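Local coordinates for protein diacylglycerol lipase (Aspergillus oryzae, PDB 5XK2) that probably hydrolyses mono- and diacylglycerols, releasing fatty acids, as a class 3 lipase of the alpha/beta-hydrolase fold captured in a closed conformation, at residues 174-179 / 199-204; 223-228 / 240-245. All blocks are in the same frame, centred on the assembly; numbering follows the deposited sequence.

Contact 1 (174-179 / 199-204)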
ATOM      1  N   ILE A 174      16.374   9.340 -23.283  1.00  8.95           N
ATOM      2  CA  ILE A 174      17.122   9.554 -22.052  1.00  7.08           C
ATOM      3  C   ILE A 174      16.202   9.160 -20.905  1.00 11.16           C
ATOM      4  O   ILE A 174      15.080   9.689 -20.792  1.00 12.74           O
ATOM      5  CB  ILE A 174      17.535  11.033 -21.866  1.00  9.06           C
ATOM      6  CG1 ILE A 174      18.111  11.650 -23.150  1.00 14.43           C
ATOM      7  CG2 ILE A 174      18.479  11.179 -20.666  1.00 12.37           C
ATOM      8  CD1 ILE A 174      19.325  10.936 -23.689  1.00 19.91           C
ATOM      9  N   LEU A 175      16.660   8.249 -20.056  1.00  8.15           N
ATOM     10  CA  LEU A 175      15.788   7.681 -19.022  1.00  7.45           C
ATOM     11  C   LEU A 175      16.032   8.295 -17.655  1.00  9.36           C
ATOM     12  O   LEU A 175      17.151   8.256 -17.160  1.00  8.78           O
ATOM     13  CB  LEU A 175      16.009   6.165 -18.939  1.00  6.91           C
ATOM     14  CG  LEU A 175      15.309   5.438 -17.782  1.00  9.20           C
ATOM     15  CD1 LEU A 175      13.761   5.519 -17.882  1.00  9.74           C
ATOM     16  CD2 LEU A 175      15.769   3.964 -17.718  1.00 11.11           C
ATOM     17  N   TYR A 176      14.992   8.854 -17.041  1.00  6.36           N
ATOM     18  CA  TYR A 176      15.079   9.221 -15.626  1.00  8.95           C
ATOM     19  C   TYR A 176      14.081   8.371 -14.868  1.00  9.58           C
ATOM     20  O   TYR A 176      12.869   8.564 -14.990  1.00 10.47           O
ATOM     21  CB  TYR A 176      14.815  10.722 -15.401  1.00  9.22           C
ATOM     22  CG  TYR A 176      15.835  11.629 -16.064  1.00 10.04           C
ATOM     23  CD1 TYR A 176      15.757  11.914 -17.430  1.00 11.23           C
ATOM     24  CD2 TYR A 176      16.900  12.149 -15.346  1.00 10.16           C
ATOM     25  CE1 TYR A 176      16.703  12.740 -18.051  1.00 11.67           C
ATOM     26  CE2 TYR A 176      17.848  12.958 -15.953  1.00  9.81           C
ATOM     27  CZ  TYR A 176      17.733  13.262 -17.295  1.00 11.80           C
ATOM     28  OH  TYR A 176      18.674  14.067 -17.894  1.00 12.88           O
ATOM     29  N   ALA A 177      14.591   7.413 -14.101  1.00  6.99           N
ATOM     30  CA  ALA A 177      13.728   6.454 -13.421  1.00  7.45           C
ATOM     31  C   ALA A 177      13.881   6.604 -11.921  1.00  9.11           C
ATOM     32  O   ALA A 177      14.743   5.989 -11.311  1.00 10.02           O
ATOM     33  CB  ALA A 177      14.091   5.042 -13.862  1.00  8.56           C
ATOM     34  N   TYR A 178      12.968   7.349 -11.318  1.00  6.96           N
ATOM     35  CA  TYR A 178      13.108   7.683  -9.898  1.00  7.29           C
ATOM     36  C   TYR A 178      12.404   6.623  -9.078  1.00  9.65           C
ATOM     37  O   TYR A 178      11.213   6.437  -9.241  1.00  9.84           O
ATOM     38  CB  TYR A 178      12.502   9.063  -9.615  1.00  7.78           C
ATOM     39  CG  TYR A 178      13.189  10.195 -10.345  1.00  6.90           C
ATOM     40  CD1 TYR A 178      14.293  10.838  -9.775  1.00  6.98           C
ATOM     41  CD2 TYR A 178      12.734  10.631 -11.597  1.00  5.28           C
ATOM     42  CE1 TYR A 178      14.948  11.882 -10.439  1.00  7.58           C
ATOM     43  CE2 TYR A 178      13.366  11.679 -12.259  1.00  7.65           C
ATOM     44  CZ  TYR A 178      14.476  12.293 -11.680  1.00  7.14           C
ATOM     45  OH  TYR A 178      15.094  13.333 -12.353  1.00  9.89           O
ATOM     46  N   ALA A 179      13.137   5.931  -8.205  1.00  6.80           N
ATOM     47  CA  ALA A 179      12.533   4.967  -7.274  1.00  5.59           C
ATOM     48  C   ALA A 179      11.964   3.753  -7.993  1.00 10.79           C
ATOM     49  O   ALA A 179      10.953   3.201  -7.583  1.00  9.99           O
ATOM     50  CB  ALA A 179      11.414   5.633  -6.430  1.00  7.43           C
ATOM     51  N   TYR A 199      19.409   7.134 -16.028  1.00  6.90           N
ATOM     52  CA  TYR A 199      19.544   7.674 -14.676  1.00  7.96           C
ATOM     53  C   TYR A 199      18.465   7.086 -13.782  1.00  8.93           C
ATOM     54  O   TYR A 199      17.344   7.618 -13.678  1.00 10.40           O
ATOM     55  CB  TYR A 199      19.460   9.207 -14.729  1.00  7.94           C
ATOM     56  CG  TYR A 199      20.445   9.740 -15.729  1.00 10.59           C
ATOM     57  CD1 TYR A 199      21.793   9.836 -15.398  1.00 10.53           C
ATOM     58  CD2 TYR A 199      20.047  10.102 -17.013  1.00 13.39           C
ATOM     59  CE1 TYR A 199      22.735  10.277 -16.343  1.00 13.61           C
ATOM     60  CE2 TYR A 199      20.982  10.558 -17.961  1.00 15.02           C
ATOM     61  CZ  TYR A 199      22.328  10.639 -17.601  1.00 20.96           C
ATOM     62  OH  TYR A 199      23.282  11.081 -18.496  1.00 21.07           O
ATOM     63  N   ARG A 200      18.862   6.058 -13.044  1.00  7.89           N
ATOM     64  CA  ARG A 200      17.966   5.348 -12.144  1.00  7.86           C
ATOM     65  C   ARG A 200      18.331   5.709 -10.715  1.00  8.81           C
ATOM     66  O   ARG A 200      19.505   5.621 -10.325  1.00  9.43           O
ATOM     67  CB  ARG A 200      18.053   3.827 -12.350  1.00  8.70           C
ATOM     68  CG  ARG A 200      17.166   3.053 -11.337  1.00  8.46           C
ATOM     69  CD  ARG A 200      17.248   1.545 -11.552  1.00  8.26           C
ATOM     70  NE  ARG A 200      18.581   0.994 -11.252  1.00  8.67           N
ATOM     71  CZ  ARG A 200      19.047   0.727 -10.029  1.00  8.89           C
ATOM     72  NH1 ARG A 200      18.291   0.958  -8.951  1.00  9.25           N
ATOM     73  NH2 ARG A 200      20.269   0.195  -9.885  1.00  8.74           N
ATOM     74  N   PHE A 201      17.329   6.126  -9.944  1.00  7.54           N
ATOM     75  CA  PHE A 201      17.558   6.613  -8.581  1.00  6.64           C
ATOM     76  C   PHE A 201      16.981   5.717  -7.518  1.00  9.20           C
ATOM     77  O   PHE A 201      15.937   5.099  -7.698  1.00  9.01           O
ATOM     78  CB  PHE A 201      16.956   8.015  -8.420  1.00  8.39           C
ATOM     79  CG  PHE A 201      17.571   9.020  -9.341  1.00  9.81           C
ATOM     80  CD1 PHE A 201      17.102   9.154 -10.633  1.00  8.39           C
ATOM     81  CD2 PHE A 201      18.625   9.808  -8.921  1.00  9.58           C
ATOM     82  CE1 PHE A 201      17.667  10.083 -11.508  1.00 10.03           C
ATOM     83  CE2 PHE A 201      19.213  10.720  -9.781  1.00 10.47           C
ATOM     84  CZ  PHE A 201      18.732  10.856 -11.085  1.00  9.51           C
ATOM     85  N   THR A 202      17.668   5.677  -6.382  1.00  7.46           N
ATOM     86  CA  THR A 202      17.135   5.078  -5.166  1.00  7.01           C
ATOM     87  C   THR A 202      17.331   6.050  -4.015  1.00  8.80           C
ATOM     88  O   THR A 202      18.141   6.981  -4.098  1.00  9.78           O
ATOM     89  CB  THR A 202      17.854   3.795  -4.792  1.00  8.78           C
ATOM     90  OG1 THR A 202      19.242   4.112  -4.581  1.00  9.15           O
ATOM     91  CG2 THR A 202      17.714   2.725  -5.907  1.00  8.42           C
ATOM     92  N   HIS A 203      16.593   5.841  -2.939  1.00  8.67           N
ATOM     93  CA  HIS A 203      16.691   6.764  -1.813  1.00  8.48           C
ATOM     94  C   HIS A 203      16.740   5.994  -0.521  1.00  9.54           C
ATOM     95  O   HIS A 203      15.747   5.363  -0.152  1.00  8.19           O
ATOM     96  CB  HIS A 203      15.495   7.721  -1.810  1.00  7.77           C
ATOM     97  CG  HIS A 203      15.530   8.713  -0.682  1.00  8.81           C
ATOM     98  ND1 HIS A 203      14.419   9.016   0.074  1.00 11.53           N
ATOM     99  CD2 HIS A 203      16.550   9.451  -0.173  1.00 11.58           C
ATOM    100  CE1 HIS A 203      14.742   9.918   0.989  1.00 11.52           C
ATOM    101  NE2 HIS A 203      16.026  10.196   0.866  1.00 11.95           N
ATOM    102  N   ASN A 204      17.880   6.069   0.169  1.00  8.08           N
ATOM    103  CA  ASN A 204      18.043   5.390   1.459  1.00  7.67           C
ATOM    104  C   ASN A 204      17.498   3.964   1.404  1.00  9.10           C
ATOM    105  O   ASN A 204      17.888   3.185   0.519  1.00 10.90           O
ATOM    106  CB  ASN A 204      17.391   6.219   2.581  1.00  9.81           C
ATOM    107  CG  ASN A 204      18.180   7.489   2.868  1.00 16.43           C
ATOM    108  OD1 ASN A 204      19.405   7.498   2.734  1.00 15.40           O
ATOM    109  ND2 ASN A 204      17.485   8.556   3.262  1.00 18.19           N
TER
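Tyr176, Ala177 and Tyr178 pair in parallel with Tyr199, Arg200 and Phe201. The axes of strands 174-178 and 199-203 come within 4.7 Å and run at 14° to each other. Four backbone hydrogen bonds form the ladder. Tyr199 N donates to Leu175 O at 2.8 Å, and Ala177 N donates to Tyr199 O. Phe201 N then donates to Ala177 O. The last bond, Ala179 N to Phe201 O at 3.0 Å, is more bent, and its donor stands above the carbonyl plane. This is where 174-179 leaves the strand.

Four aromatic side chains share one face of the sheet. In each, CG lies anti to the carbonyl carbon (chi1 -53° to -63°), which sends neighbouring rings off in the same direction. Tyr178 and Phe201 lie side by side with planes at 9° and centroids 4.6 Å apart. They are slid so that overlap is slight. Tyr178 CE1 sits over the rim of one Phe201 face, 3.4 Å from Phe201 CE1. Tyr176 and Tyr199 are slid further apart and tilted by 26°. Here Tyr199 CD2 lies over one Tyr176 face, 3.8 Å from Tyr176 CE2. Ile174 CG2 meets the edge of the Tyr199 ring in its plane, 3.7 Å from Tyr199 CE2. Helix 14-27 packs on this aromatic face. Its Asp17 and the carbonyl of Phe18 bind the hydroxyls of Tyr176 and Tyr178.

On the other face, Ala177 CB is 4.4 Å from Arg200 CB. Helix 154-168 covers Leu175 and Ala177, and Arg200 NE bonds to Ile221 O.

With helix 186-195 between them, the strands form a beta-alpha-beta unit of the alpha/beta-hydrolase sheet. Ala179 at the strand end touches the probable Ser153-His268-Asp206 catalytic triad.

Contact 2 (223-228 / 240-245)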
ATOM      1  N   PRO A 223      23.992   2.489 -13.953  1.00  7.88           N
ATOM      2  CA  PRO A 223      24.298   2.519 -12.515  1.00  9.63           C
ATOM      3  C   PRO A 223      23.112   2.904 -11.645  1.00 11.63           C
ATOM      4  O   PRO A 223      22.045   3.271 -12.133  1.00 13.50           O
ATOM      5  CB  PRO A 223      25.379   3.608 -12.418  1.00 12.25           C
ATOM      6  CG  PRO A 223      24.994   4.578 -13.511  1.00  9.70           C
ATOM      7  CD  PRO A 223      24.455   3.707 -14.639  1.00  9.17           C
ATOM      8  N   GLU A 224      23.345   2.862 -10.343  1.00  8.43           N
ATOM      9  CA  GLU A 224      22.384   3.324  -9.344  1.00  8.21           C
ATOM     10  C   GLU A 224      22.817   4.695  -8.862  1.00  9.67           C
ATOM     11  O   GLU A 224      23.973   4.865  -8.458  1.00 10.08           O
ATOM     12  CB  GLU A 224      22.326   2.340  -8.169  1.00  9.93           C
ATOM     13  CG  GLU A 224      21.489   2.825  -6.951  1.00 11.23           C
ATOM     14  CD  GLU A 224      21.586   1.865  -5.753  1.00 12.19           C
ATOM     15  OE1 GLU A 224      22.192   0.780  -5.874  1.00 14.45           O
ATOM     16  OE2 GLU A 224      21.066   2.200  -4.676  1.00 11.45           O
ATOM     17  N   TYR A 225      21.902   5.661  -8.874  1.00  8.38           N
ATOM     18  CA  TYR A 225      22.183   6.946  -8.237  1.00  8.47           C
ATOM     19  C   TYR A 225      21.513   6.884  -6.895  1.00  7.93           C
ATOM     20  O   TYR A 225      20.302   7.071  -6.776  1.00  8.90           O
ATOM     21  CB  TYR A 225      21.652   8.117  -9.097  1.00  9.83           C
ATOM     22  CG  TYR A 225      22.458   8.300 -10.363  1.00  9.23           C
ATOM     23  CD1 TYR A 225      22.227   7.506 -11.491  1.00 10.24           C
ATOM     24  CD2 TYR A 225      23.484   9.235 -10.414  1.00 11.64           C
ATOM     25  CE1 TYR A 225      22.986   7.658 -12.632  1.00 11.17           C
ATOM     26  CE2 TYR A 225      24.255   9.383 -11.558  1.00 14.17           C
ATOM     27  CZ  TYR A 225      23.991   8.591 -12.665  1.00 15.73           C
ATOM     28  OH  TYR A 225      24.760   8.734 -13.823  1.00 13.78           O
ATOM     29  N   TYR A 226      22.335   6.660  -5.867  1.00  8.13           N
ATOM     30  CA  TYR A 226      21.851   6.362  -4.521  1.00  9.39           C
ATOM     31  C   TYR A 226      21.833   7.643  -3.713  1.00 11.53           C
ATOM     32  O   TYR A 226      22.886   8.222  -3.421  1.00 10.08           O
ATOM     33  CB  TYR A 226      22.773   5.313  -3.893  1.00 10.07           C
ATOM     34  CG  TYR A 226      22.506   4.918  -2.462  1.00  8.37           C
ATOM     35  CD1 TYR A 226      21.209   4.642  -2.004  1.00  9.09           C
ATOM     36  CD2 TYR A 226      23.571   4.767  -1.580  1.00 12.49           C
ATOM     37  CE1 TYR A 226      20.997   4.240  -0.684  1.00 11.43           C
ATOM     38  CE2 TYR A 226      23.368   4.361  -0.281  1.00 12.71           C
ATOM     39  CZ  TYR A 226      22.087   4.104   0.163  1.00 15.30           C
ATOM     40  OH  TYR A 226      21.931   3.698   1.473  1.00 15.11           O
ATOM     41  N   ILE A 227      20.629   8.100  -3.382  1.00  8.54           N
ATOM     42  CA  ILE A 227      20.445   9.352  -2.650  1.00  8.25           C
ATOM     43  C   ILE A 227      20.379   9.057  -1.164  1.00 10.02           C
ATOM     44  O   ILE A 227      19.568   8.244  -0.733  1.00  9.44           O
ATOM     45  CB  ILE A 227      19.146  10.075  -3.051  1.00  8.10           C
ATOM     46  CG1 ILE A 227      19.068  10.284  -4.562  1.00  8.71           C
ATOM     47  CG2 ILE A 227      19.011  11.404  -2.278  1.00 10.58           C
ATOM     48  CD1 ILE A 227      17.632  10.561  -5.015  1.00 10.70           C
ATOM     49  N   THR A 228      21.285   9.649  -0.397  1.00  8.48           N
ATOM     50  CA  THR A 228      21.317   9.448   1.060  1.00  8.48           C
ATOM     51  C   THR A 228      20.885  10.663   1.898  1.00 12.01           C
ATOM     52  O   THR A 228      21.125  10.704   3.099  1.00 16.50           O
ATOM     53  CB  THR A 228      22.702   8.950   1.504  1.00 13.01           C
ATOM     54  OG1 THR A 228      23.724   9.776   0.938  1.00 12.35           O
ATOM     55  CG2 THR A 228      22.892   7.506   1.054  1.00 12.02           C
ATOM     56  N   VAL A 240      24.617  12.103  -3.188  1.00  9.11           N
ATOM     57  CA  VAL A 240      24.289  11.213  -4.300  1.00  9.65           C
ATOM     58  C   VAL A 240      25.539  10.425  -4.667  1.00 10.97           C
ATOM     59  O   VAL A 240      26.584  11.005  -4.975  1.00 12.57           O
ATOM     60  CB  VAL A 240      23.782  11.967  -5.539  1.00 11.11           C
ATOM     61  CG1 VAL A 240      23.324  10.974  -6.633  1.00 12.92           C
ATOM     62  CG2 VAL A 240      22.613  12.889  -5.175  1.00 11.00           C
ATOM     63  N   THR A 241      25.418   9.108  -4.626  1.00  9.44           N
ATOM     64  CA  THR A 241      26.548   8.212  -4.873  1.00  8.73           C
ATOM     65  C   THR A 241      26.252   7.321  -6.066  1.00 11.92           C
ATOM     66  O   THR A 241      25.188   6.714  -6.112  1.00 12.40           O
ATOM     67  CB  THR A 241      26.821   7.354  -3.633  1.00 12.86           C
ATOM     68  OG1 THR A 241      27.119   8.223  -2.523  1.00 13.53           O
ATOM     69  CG2 THR A 241      27.975   6.433  -3.875  1.00 15.71           C
ATOM     70  N   VAL A 242      27.172   7.269  -7.031  1.00  9.86           N
ATOM     71  CA  VAL A 242      26.953   6.480  -8.251  1.00  8.91           C
ATOM     72  C   VAL A 242      27.573   5.103  -8.072  1.00 13.98           C
ATOM     73  O   VAL A 242      28.779   4.986  -7.812  1.00 14.95           O
ATOM     74  CB  VAL A 242      27.548   7.179  -9.496  1.00 12.81           C
ATOM     75  CG1 VAL A 242      27.090   6.485 -10.758  1.00 15.13           C
ATOM     76  CG2 VAL A 242      27.107   8.635  -9.539  1.00 16.07           C
ATOM     77  N   LEU A 243      26.749   4.060  -8.179  1.00  8.87           N
ATOM     78  CA  LEU A 243      27.211   2.699  -7.932  1.00  9.02           C
ATOM     79  C   LEU A 243      26.912   1.834  -9.135  1.00 12.93           C
ATOM     80  O   LEU A 243      25.742   1.647  -9.475  1.00 14.41           O
ATOM     81  CB  LEU A 243      26.525   2.111  -6.702  1.00 11.70           C
ATOM     82  CG  LEU A 243      26.739   2.902  -5.426  1.00 10.53           C
ATOM     83  CD1 LEU A 243      25.771   2.456  -4.334  1.00 15.23           C
ATOM     84  CD2 LEU A 243      28.190   2.715  -4.956  1.00 11.32           C
ATOM     85  N   ASP A 244      27.933   1.296  -9.796  1.00 12.04           N
ATOM     86  CA  ASP A 244      27.583   0.478 -10.962  1.00 12.43           C
ATOM     87  C   ASP A 244      27.563  -1.008 -10.608  1.00 15.23           C
ATOM     88  O   ASP A 244      27.857  -1.385  -9.470  1.00 16.01           O
ATOM     89  CB  ASP A 244      28.480   0.790 -12.174  1.00 16.73           C
ATOM     90  CG  ASP A 244      29.938   0.511 -11.953  1.00 22.34           C
ATOM     91  OD1 ASP A 244      30.341   0.131 -10.838  1.00 25.64           O
ATOM     92  OD2 ASP A 244      30.697   0.702 -12.935  1.00 19.62           O
ATOM     93  N   GLY A 245      27.190  -1.844 -11.579  1.00 16.90           N
ATOM     94  CA  GLY A 245      26.938  -3.271 -11.346  1.00 17.75           C
ATOM     95  C   GLY A 245      25.460  -3.612 -11.406  1.00 14.62           C
ATOM     96  O   GLY A 245      24.617  -2.763 -11.148  1.00 16.61           O
TER
HETATM   97  O   HOH W   1      24.750   8.710  -1.399  1.00 15.62           O
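Val240 starts an edge strand of the sheet, which pairs antiparallel with strand 224-227 at the border of the alpha/beta-hydrolase core. Val240 CG1 reaches the edge of the Tyr225 ring, near the ring plane, and lies 4.1 Å from Tyr225 CB. Val240 faces Ile227 in a non-hydrogen-bonded pair.

Thr241 and Tyr226 form a hydrogen-bonded pair. Tyr226 N donates to Thr241 O, and Thr241 N returns a bond to Tyr226 O, each 2.9 Å long. One water joins both segments here. It donates to Tyr226 O at 2.8 Å and hydrogen-bonds Thr228 OG1 and Thr241 OG1.

Val242 sits opposite Tyr225 in a non-hydrogen-bonded pair. Its two methyls do different work. Val242 CG1 is anti to the backbone N (chi1 -169°), which sets it above the rim of one Tyr225 face and 3.7 Å from Pro223 CB. Val242 CG2 lies 3.6 Å from Tyr225 CE2. The Tyr225 ring also meets Phe18 edge-to-face, so it joins this edge to helix 14-27.

Leu243 pairs with Glu224 through two more backbone bonds. The one from Glu224 N to Leu243 O is nearly straight at 174°. On this face Leu243 CD1 approaches Tyr226 CB, while Glu224 OE2 bonds Asn252 N and Thr202 OG1.

Beyond the strand, Asp244 packs loosely on Pro223, with Asp244 CB 4.2 Å from Pro223 CB.

In the fold
Contacts 1 and 2 lie in the same mixed sheet, with centres about 9 Å apart. They come in series along the chain. Contact 1 joins two central parallel strands, while contact 2 adds one of the two edge strands in the antiparallel sense. Strands 198-203 and 224-227 are sheet neighbours and link the two. The link is direct: Tyr225 N is 2.8 Å from Arg200 O, a probable hydrogen bond. Contact 1 is buried, about 7 Å from the chain centre to its own centre. The centre of contact 2 is about 16 Å out, and it is only partly buried. Together they carry the sheet from beside the probable catalytic triad to its edge.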